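Local coordinates for putative tagatose-6-phosphate ketose/aldose isomerase (Escherichia coli, PDB 3C3J), which is of unknown function but belongs to the SIS-domain family, each subunit of its dimer carrying two such domains, at residues 91-105 and 118-131. Sequence-based numbering, arbitrary orientation.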
ATOM      1  N   LEU A  91      -0.302 -11.932   6.355  1.00 13.16           N
ATOM      2  CA  LEU A  91      -0.304 -12.761   7.565  1.00 12.66           C
ATOM      3  C   LEU A  91       0.062 -14.189   7.243  1.00 13.02           C
ATOM      4  O   LEU A  91       0.848 -14.802   7.971  1.00 13.49           O
ATOM      5  CB  LEU A  91      -1.656 -12.709   8.287  1.00 12.77           C
ATOM      6  CG  LEU A  91      -2.015 -11.387   8.977  1.00 11.41           C
ATOM      7  CD1 LEU A  91      -3.385 -11.493   9.748  1.00 11.39           C
ATOM      8  CD2 LEU A  91      -0.867 -10.903   9.861  1.00 11.59           C
ATOM      9  N   VAL A  92      -0.446 -14.713   6.129  1.00 12.73           N
ATOM     10  CA  VAL A  92      -0.247 -16.114   5.790  1.00 13.46           C
ATOM     11  C   VAL A  92       1.193 -16.384   5.310  1.00 12.44           C
ATOM     12  O   VAL A  92       1.774 -17.411   5.653  1.00 12.95           O
ATOM     13  CB  VAL A  92      -1.286 -16.617   4.749  1.00 13.78           C
ATOM     14  CG1 VAL A  92      -0.915 -18.002   4.253  1.00 17.64           C
ATOM     15  CG2 VAL A  92      -2.695 -16.637   5.333  1.00 16.05           C
ATOM     16  N   THR A  93       1.786 -15.457   4.555  1.00 11.92           N
ATOM     17  CA  THR A  93       3.143 -15.659   4.011  1.00 12.16           C
ATOM     18  C   THR A  93       4.258 -15.248   4.970  1.00 11.20           C
ATOM     19  O   THR A  93       5.294 -15.855   4.976  1.00 11.34           O
ATOM     20  CB  THR A  93       3.375 -14.927   2.669  1.00 11.63           C
ATOM     21  OG1 THR A  93       3.262 -13.513   2.870  1.00 11.53           O
ATOM     22  CG2 THR A  93       2.401 -15.431   1.559  1.00 14.29           C
ATOM     23  N   ASN A  94       4.011 -14.237   5.796  1.00 12.25           N
ATOM     24  CA  ASN A  94       5.017 -13.658   6.693  1.00 13.10           C
ATOM     25  C   ASN A  94       4.458 -13.420   8.117  1.00 13.53           C
ATOM     26  O   ASN A  94       4.609 -12.323   8.662  1.00 13.83           O
ATOM     27  CB  ASN A  94       5.522 -12.317   6.111  1.00 13.69           C
ATOM     28  CG  ASN A  94       6.346 -12.482   4.843  1.00 15.02           C
ATOM     29  OD1 ASN A  94       7.594 -12.364   4.853  1.00 20.78           O
ATOM     30  ND2 ASN A  94       5.674 -12.746   3.748  1.00 11.16           N
ATOM     31  N   PRO A  95       3.871 -14.451   8.753  1.00 13.84           N
ATOM     32  CA  PRO A  95       3.220 -14.240  10.057  1.00 14.53           C
ATOM     33  C   PRO A  95       4.143 -13.645  11.110  1.00 14.83           C
ATOM     34  O   PRO A  95       3.704 -12.826  11.914  1.00 14.87           O
ATOM     35  CB  PRO A  95       2.814 -15.651  10.498  1.00 14.17           C
ATOM     36  CG  PRO A  95       3.612 -16.582   9.674  1.00 14.83           C
ATOM     37  CD  PRO A  95       3.829 -15.866   8.357  1.00 13.89           C
HETATM   38  N   MSE A  96       5.412 -14.050  11.085  1.00 15.56           N
HETATM   39  CA  MSE A  96       6.393 -13.577  12.071  1.00 17.03           C
HETATM   40  C   MSE A  96       6.648 -12.073  12.001  1.00 17.55           C
HETATM   41  O   MSE A  96       7.082 -11.469  12.981  1.00 17.88           O
HETATM   42  CB  MSE A  96       7.719 -14.347  11.916  1.00 18.89           C
HETATM   43  CG  MSE A  96       8.445 -14.176  10.554  1.00 23.93           C
HETATM   44 SE   MSE A  96       7.683 -15.099   8.913  1.00 33.39          SE
HETATM   45  CE  MSE A  96       8.811 -14.184   7.512  1.00 27.14           C
ATOM     46  N   ASP A  97       6.408 -11.466  10.847  1.00 16.50           N
ATOM     47  CA  ASP A  97       6.614 -10.034  10.689  1.00 17.32           C
ATOM     48  C   ASP A  97       5.481  -9.161  11.217  1.00 17.18           C
ATOM     49  O   ASP A  97       5.675  -7.944  11.390  1.00 17.60           O
ATOM     50  CB  ASP A  97       6.844  -9.732   9.217  1.00 17.87           C
ATOM     51  CG  ASP A  97       8.160 -10.330   8.680  1.00 20.06           C
ATOM     52  OD1 ASP A  97       9.060 -10.697   9.463  1.00 24.13           O
ATOM     53  OD2 ASP A  97       8.314 -10.398   7.455  1.00 21.94           O
ATOM     54  N   TYR A  98       4.312  -9.761  11.477  1.00 16.49           N
ATOM     55  CA  TYR A  98       3.096  -8.996  11.809  1.00 16.84           C
ATOM     56  C   TYR A  98       2.424  -9.363  13.136  1.00 16.82           C
ATOM     57  O   TYR A  98       1.749  -8.531  13.732  1.00 18.37           O
ATOM     58  CB  TYR A  98       2.089  -9.117  10.667  1.00 17.60           C
ATOM     59  CG  TYR A  98       2.648  -8.644   9.354  1.00 16.97           C
ATOM     60  CD1 TYR A  98       2.822  -7.277   9.085  1.00 18.11           C
ATOM     61  CD2 TYR A  98       3.027  -9.550   8.393  1.00 19.13           C
ATOM     62  CE1 TYR A  98       3.357  -6.871   7.879  1.00 19.19           C
ATOM     63  CE2 TYR A  98       3.579  -9.167   7.229  1.00 19.66           C
ATOM     64  CZ  TYR A  98       3.743  -7.827   6.951  1.00 20.18           C
ATOM     65  OH  TYR A  98       4.315  -7.501   5.722  1.00 22.79           O
ATOM     66  N   LEU A  99       2.610 -10.592  13.599  1.00 16.08           N
ATOM     67  CA  LEU A  99       1.901 -11.114  14.771  1.00 15.84           C
ATOM     68  C   LEU A  99       2.849 -11.075  15.941  1.00 16.51           C
ATOM     69  O   LEU A  99       3.920 -11.703  15.907  1.00 17.59           O
ATOM     70  CB  LEU A  99       1.422 -12.546  14.500  1.00 15.62           C
ATOM     71  CG  LEU A  99       0.391 -12.635  13.373  1.00 14.64           C
ATOM     72  CD1 LEU A  99       0.154 -14.116  12.991  1.00 14.68           C
ATOM     73  CD2 LEU A  99      -0.917 -11.929  13.800  1.00 15.71           C
ATOM     74  N   ASN A 100       2.490 -10.305  16.958  1.00 16.38           N
ATOM     75  CA  ASN A 100       3.387 -10.004  18.065  1.00 16.25           C
ATOM     76  C   ASN A 100       3.018 -10.846  19.289  1.00 15.96           C
ATOM     77  O   ASN A 100       1.997 -10.603  19.930  1.00 15.60           O
ATOM     78  CB  ASN A 100       3.321  -8.512  18.412  1.00 16.19           C
ATOM     79  CG  ASN A 100       4.407  -8.101  19.398  1.00 16.53           C
ATOM     80  OD1 ASN A 100       4.901  -8.920  20.181  1.00 19.26           O
ATOM     81  ND2 ASN A 100       4.776  -6.837  19.369  1.00 15.66           N
ATOM     82  N   PRO A 101       3.861 -11.837  19.632  1.00 16.54           N
ATOM     83  CA  PRO A 101       3.557 -12.695  20.765  1.00 17.19           C
ATOM     84  C   PRO A 101       3.543 -12.011  22.144  1.00 17.74           C
ATOM     85  O   PRO A 101       3.097 -12.620  23.111  1.00 18.54           O
ATOM     86  CB  PRO A 101       4.659 -13.766  20.704  1.00 17.76           C
ATOM     87  CG  PRO A 101       5.171 -13.715  19.321  1.00 18.03           C
ATOM     88  CD  PRO A 101       5.113 -12.251  18.974  1.00 17.69           C
ATOM     89  N   ALA A 102       4.032 -10.778  22.230  1.00 17.39           N
ATOM     90  CA  ALA A 102       4.223 -10.092  23.505  1.00 17.28           C
ATOM     91  C   ALA A 102       3.026  -9.271  23.960  1.00 17.93           C
ATOM     92  O   ALA A 102       3.054  -8.755  25.088  1.00 17.95           O
ATOM     93  CB  ALA A 102       5.459  -9.164  23.422  1.00 17.44           C
ATOM     94  N   HIS A 103       2.013  -9.126  23.102  1.00 16.48           N
ATOM     95  CA  HIS A 103       0.823  -8.329  23.403  1.00 17.10           C
ATOM     96  C   HIS A 103      -0.443  -9.123  23.106  1.00 15.54           C
ATOM     97  O   HIS A 103      -0.422 -10.004  22.239  1.00 14.99           O
ATOM     98  CB  HIS A 103       0.755  -7.061  22.549  1.00 17.68           C
ATOM     99  CG  HIS A 103       1.957  -6.187  22.659  1.00 21.25           C
ATOM    100  ND1 HIS A 103       2.377  -5.644  23.850  1.00 25.76           N
ATOM    101  CD2 HIS A 103       2.825  -5.754  21.719  1.00 24.10           C
ATOM    102  CE1 HIS A 103       3.464  -4.926  23.641  1.00 24.75           C
ATOM    103  NE2 HIS A 103       3.743  -4.958  22.351  1.00 24.94           N
ATOM    104  N   PRO A 104      -1.556  -8.771  23.766  1.00 14.53           N
ATOM    105  CA  PRO A 104      -2.802  -9.385  23.352  1.00 14.00           C
ATOM    106  C   PRO A 104      -3.176  -8.886  21.952  1.00 13.93           C
ATOM    107  O   PRO A 104      -2.722  -7.816  21.519  1.00 14.67           O
ATOM    108  CB  PRO A 104      -3.829  -8.930  24.415  1.00 14.35           C
ATOM    109  CG  PRO A 104      -3.029  -8.271  25.517  1.00 15.49           C
ATOM    110  CD  PRO A 104      -1.760  -7.807  24.873  1.00 14.58           C
ATOM    111  N   LEU A 105      -3.937  -9.699  21.238  1.00 13.30           N
ATOM    112  CA  LEU A 105      -4.413  -9.356  19.906  1.00 12.62           C
ATOM    113  C   LEU A 105      -5.912  -9.590  19.767  1.00 11.96           C
ATOM    114  O   LEU A 105      -6.436 -10.618  20.195  1.00 13.29           O
ATOM    115  CB  LEU A 105      -3.688 -10.220  18.875  1.00 11.99           C
ATOM    116  CG  LEU A 105      -4.148 -10.159  17.416  1.00 12.41           C
ATOM    117  CD1 LEU A 105      -4.006  -8.753  16.821  1.00 10.98           C
ATOM    118  CD2 LEU A 105      -3.402 -11.156  16.553  1.00 11.66           C
ATOM    119  N   GLU A 118      -6.961 -18.438   2.985  1.00 15.19           N
ATOM    120  CA  GLU A 118      -6.163 -17.445   3.702  1.00 15.90           C
ATOM    121  C   GLU A 118      -6.875 -16.910   4.930  1.00 15.31           C
ATOM    122  O   GLU A 118      -6.221 -16.599   5.928  1.00 14.49           O
ATOM    123  CB  GLU A 118      -5.780 -16.290   2.791  1.00 15.94           C
ATOM    124  CG  GLU A 118      -4.996 -16.757   1.599  1.00 19.57           C
ATOM    125  CD  GLU A 118      -5.819 -16.767   0.334  1.00 25.74           C
ATOM    126  OE1 GLU A 118      -6.999 -17.262   0.305  1.00 25.93           O
ATOM    127  OE2 GLU A 118      -5.245 -16.267  -0.636  1.00 28.14           O
ATOM    128  N   SER A 119      -8.199 -16.788   4.865  1.00 14.76           N
ATOM    129  CA  SER A 119      -8.963 -16.302   6.030  1.00 15.14           C
ATOM    130  C   SER A 119      -8.799 -17.252   7.225  1.00 14.38           C
ATOM    131  O   SER A 119      -8.478 -16.824   8.346  1.00 14.17           O
ATOM    132  CB  SER A 119     -10.457 -16.121   5.682  1.00 15.25           C
ATOM    133  OG  SER A 119     -10.611 -15.051   4.747  1.00 16.21           O
ATOM    134  N   VAL A 120      -9.003 -18.535   6.981  1.00 14.20           N
ATOM    135  CA  VAL A 120      -8.897 -19.549   8.019  1.00 14.82           C
ATOM    136  C   VAL A 120      -7.452 -19.704   8.485  1.00 14.15           C
ATOM    137  O   VAL A 120      -7.176 -19.795   9.680  1.00 14.94           O
ATOM    138  CB  VAL A 120      -9.469 -20.904   7.511  1.00 15.61           C
ATOM    139  CG1 VAL A 120      -9.326 -21.970   8.581  1.00 17.95           C
ATOM    140  CG2 VAL A 120     -10.962 -20.735   7.107  1.00 17.99           C
ATOM    141  N   ALA A 121      -6.530 -19.703   7.539  1.00 13.41           N
ATOM    142  CA  ALA A 121      -5.102 -19.772   7.846  1.00 13.52           C
ATOM    143  C   ALA A 121      -4.641 -18.591   8.708  1.00 12.92           C
ATOM    144  O   ALA A 121      -3.896 -18.801   9.641  1.00 12.10           O
ATOM    145  CB  ALA A 121      -4.295 -19.871   6.566  1.00 13.04           C
ATOM    146  N   ALA A 122      -5.112 -17.371   8.419  1.00 11.93           N
ATOM    147  CA  ALA A 122      -4.737 -16.207   9.236  1.00 12.43           C
ATOM    148  C   ALA A 122      -5.218 -16.330  10.699  1.00 12.44           C
ATOM    149  O   ALA A 122      -4.483 -15.995  11.647  1.00 12.21           O
ATOM    150  CB  ALA A 122      -5.226 -14.904   8.584  1.00 11.79           C
ATOM    151  N   VAL A 123      -6.432 -16.835  10.880  1.00 12.57           N
ATOM    152  CA  VAL A 123      -6.984 -17.080  12.204  1.00 13.23           C
ATOM    153  C   VAL A 123      -6.097 -18.082  12.982  1.00 12.95           C
ATOM    154  O   VAL A 123      -5.731 -17.837  14.143  1.00 12.64           O
ATOM    155  CB  VAL A 123      -8.474 -17.550  12.120  1.00 12.32           C
ATOM    156  CG1 VAL A 123      -8.983 -18.100  13.474  1.00 12.87           C
ATOM    157  CG2 VAL A 123      -9.387 -16.394  11.661  1.00 12.53           C
ATOM    158  N   GLU A 124      -5.755 -19.184  12.329  1.00 13.65           N
ATOM    159  CA  GLU A 124      -4.965 -20.256  12.955  1.00 15.01           C
ATOM    160  C   GLU A 124      -3.574 -19.754  13.319  1.00 13.94           C
ATOM    161  O   GLU A 124      -3.059 -20.045  14.397  1.00 13.33           O
ATOM    162  CB  GLU A 124      -4.845 -21.465  12.001  1.00 15.89           C
ATOM    163  CG  GLU A 124      -6.185 -22.214  11.708  1.00 18.76           C
ATOM    164  CD  GLU A 124      -6.070 -23.280  10.564  1.00 21.05           C
ATOM    165  OE1 GLU A 124      -5.092 -23.235   9.761  1.00 31.75           O
ATOM    166  OE2 GLU A 124      -6.969 -24.156  10.434  1.00 28.59           O
ATOM    167  N   LEU A 125      -2.972 -18.986  12.405  1.00 12.91           N
ATOM    168  CA  LEU A 125      -1.646 -18.431  12.634  1.00 12.90           C
ATOM    169  C   LEU A 125      -1.642 -17.433  13.802  1.00 12.89           C
ATOM    170  O   LEU A 125      -0.744 -17.479  14.655  1.00 11.86           O
ATOM    171  CB  LEU A 125      -1.136 -17.811  11.340  1.00 12.79           C
ATOM    172  CG  LEU A 125      -0.575 -18.769  10.281  1.00 11.74           C
ATOM    173  CD1 LEU A 125      -0.474 -18.019   8.920  1.00 11.77           C
ATOM    174  CD2 LEU A 125       0.797 -19.309  10.723  1.00 13.35           C
ATOM    175  N   ALA A 126      -2.685 -16.605  13.887  1.00 11.79           N
ATOM    176  CA  ALA A 126      -2.802 -15.635  14.966  1.00 13.16           C
ATOM    177  C   ALA A 126      -2.907 -16.381  16.303  1.00 13.62           C
ATOM    178  O   ALA A 126      -2.188 -16.049  17.260  1.00 13.51           O
ATOM    179  CB  ALA A 126      -3.980 -14.694  14.743  1.00 12.47           C
ATOM    180  N   ASN A 127      -3.724 -17.433  16.341  1.00 13.98           N
ATOM    181  CA  ASN A 127      -3.834 -18.279  17.539  1.00 14.64           C
ATOM    182  C   ASN A 127      -2.507 -18.974  17.901  1.00 14.94           C
ATOM    183  O   ASN A 127      -2.134 -19.033  19.073  1.00 15.64           O
ATOM    184  CB  ASN A 127      -4.907 -19.355  17.367  1.00 15.07           C
ATOM    185  CG  ASN A 127      -6.312 -18.820  17.464  1.00 15.77           C
ATOM    186  OD1 ASN A 127      -6.589 -17.839  18.162  1.00 16.97           O
ATOM    187  ND2 ASN A 127      -7.226 -19.493  16.777  1.00 17.63           N
ATOM    188  N   GLN A 128      -1.801 -19.482  16.897  1.00 14.36           N
ATOM    189  CA  GLN A 128      -0.494 -20.112  17.099  1.00 15.35           C
ATOM    190  C   GLN A 128       0.561 -19.135  17.626  1.00 14.45           C
ATOM    191  O   GLN A 128       1.328 -19.483  18.538  1.00 13.89           O
ATOM    192  CB  GLN A 128       0.018 -20.706  15.793  1.00 15.22           C
ATOM    193  CG  GLN A 128      -0.504 -22.058  15.421  1.00 18.51           C
ATOM    194  CD  GLN A 128       0.167 -22.533  14.118  1.00 18.80           C
ATOM    195  OE1 GLN A 128       1.159 -23.290  14.126  1.00 28.56           O
ATOM    196  NE2 GLN A 128      -0.325 -22.037  13.018  1.00 22.05           N
ATOM    197  N   PHE A 129       0.613 -17.936  17.042  1.00 13.81           N
ATOM    198  CA  PHE A 129       1.654 -16.952  17.379  1.00 14.03           C
ATOM    199  C   PHE A 129       1.387 -16.144  18.661  1.00 14.09           C
ATOM    200  O   PHE A 129       2.326 -15.807  19.377  1.00 14.25           O
ATOM    201  CB  PHE A 129       1.889 -15.968  16.227  1.00 14.58           C
ATOM    202  CG  PHE A 129       2.867 -16.456  15.196  1.00 14.18           C
ATOM    203  CD1 PHE A 129       2.536 -17.461  14.330  1.00 14.30           C
ATOM    204  CD2 PHE A 129       4.137 -15.888  15.092  1.00 16.37           C
ATOM    205  CE1 PHE A 129       3.469 -17.912  13.389  1.00 16.55           C
ATOM    206  CE2 PHE A 129       5.050 -16.344  14.170  1.00 16.46           C
ATOM    207  CZ  PHE A 129       4.712 -17.338  13.314  1.00 16.26           C
ATOM    208  N   VAL A 130       0.130 -15.816  18.929  1.00 13.22           N
ATOM    209  CA  VAL A 130      -0.200 -14.832  19.967  1.00 13.62           C
ATOM    210  C   VAL A 130      -0.933 -15.534  21.104  1.00 13.39           C
ATOM    211  O   VAL A 130      -2.071 -15.991  20.938  1.00 12.62           O
ATOM    212  CB  VAL A 130      -0.995 -13.646  19.409  1.00 12.57           C
ATOM    213  CG1 VAL A 130      -1.187 -12.544  20.513  1.00 12.06           C
ATOM    214  CG2 VAL A 130      -0.284 -13.097  18.174  1.00 14.80           C
ATOM    215  N   PRO A 131      -0.252 -15.664  22.258  1.00 14.18           N
ATOM    216  CA  PRO A 131      -0.834 -16.391  23.375  1.00 14.56           C
ATOM    217  C   PRO A 131      -2.208 -15.910  23.808  1.00 14.81           C
ATOM    218  O   PRO A 131      -3.076 -16.730  24.087  1.00 16.47           O
ATOM    219  CB  PRO A 131       0.199 -16.215  24.502  1.00 14.16           C
ATOM    220  CG  PRO A 131       1.447 -15.832  23.845  1.00 15.76           C
ATOM    221  CD  PRO A 131       1.112 -15.167  22.561  1.00 14.56           C
TER
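P95 sets its CB over one face of the F129 ring, the two side chains crossing obliquely, a CH-pi contact with CB 4.1 Å from the F129 ring centroid and 27° off the normal. M96 meets the same ring obliquely through backbone CA, 3.7 Å from F129 CE2, while L99 CB rests against F129 CB. L125 works one turn earlier: with CG beside its backbone N (chi1 -79°), it places CD1 against the C-terminal end of helix 88-93, 3.7 Å from V92 CA, and CD2 against P95 CG. V92 CG2 settles among E118, A121 and A122, 3.8 Å from A121 CB. At the other end V130 CG1 lies 3.8 Å from L105 CB, the side chains crossing at about a right angle, and P101 CB sits 3.4 Å from F129 O. An Asx turn spans P101: N100 OD1 accepts from A102 N (2.9 Å, 161°). Farther out, W382 meets the F129 ring and Y287 OH of the second subunit hydrogen-bonds to V92 O. The contact packs helix 117-129 on helix 88-93 and weakly bonded helix 95-98 in the first SIS domain, an alpha/beta fold with helices round a parallel sheet, where L105 starts strand 105-111 between strands 55-59 and 133-139.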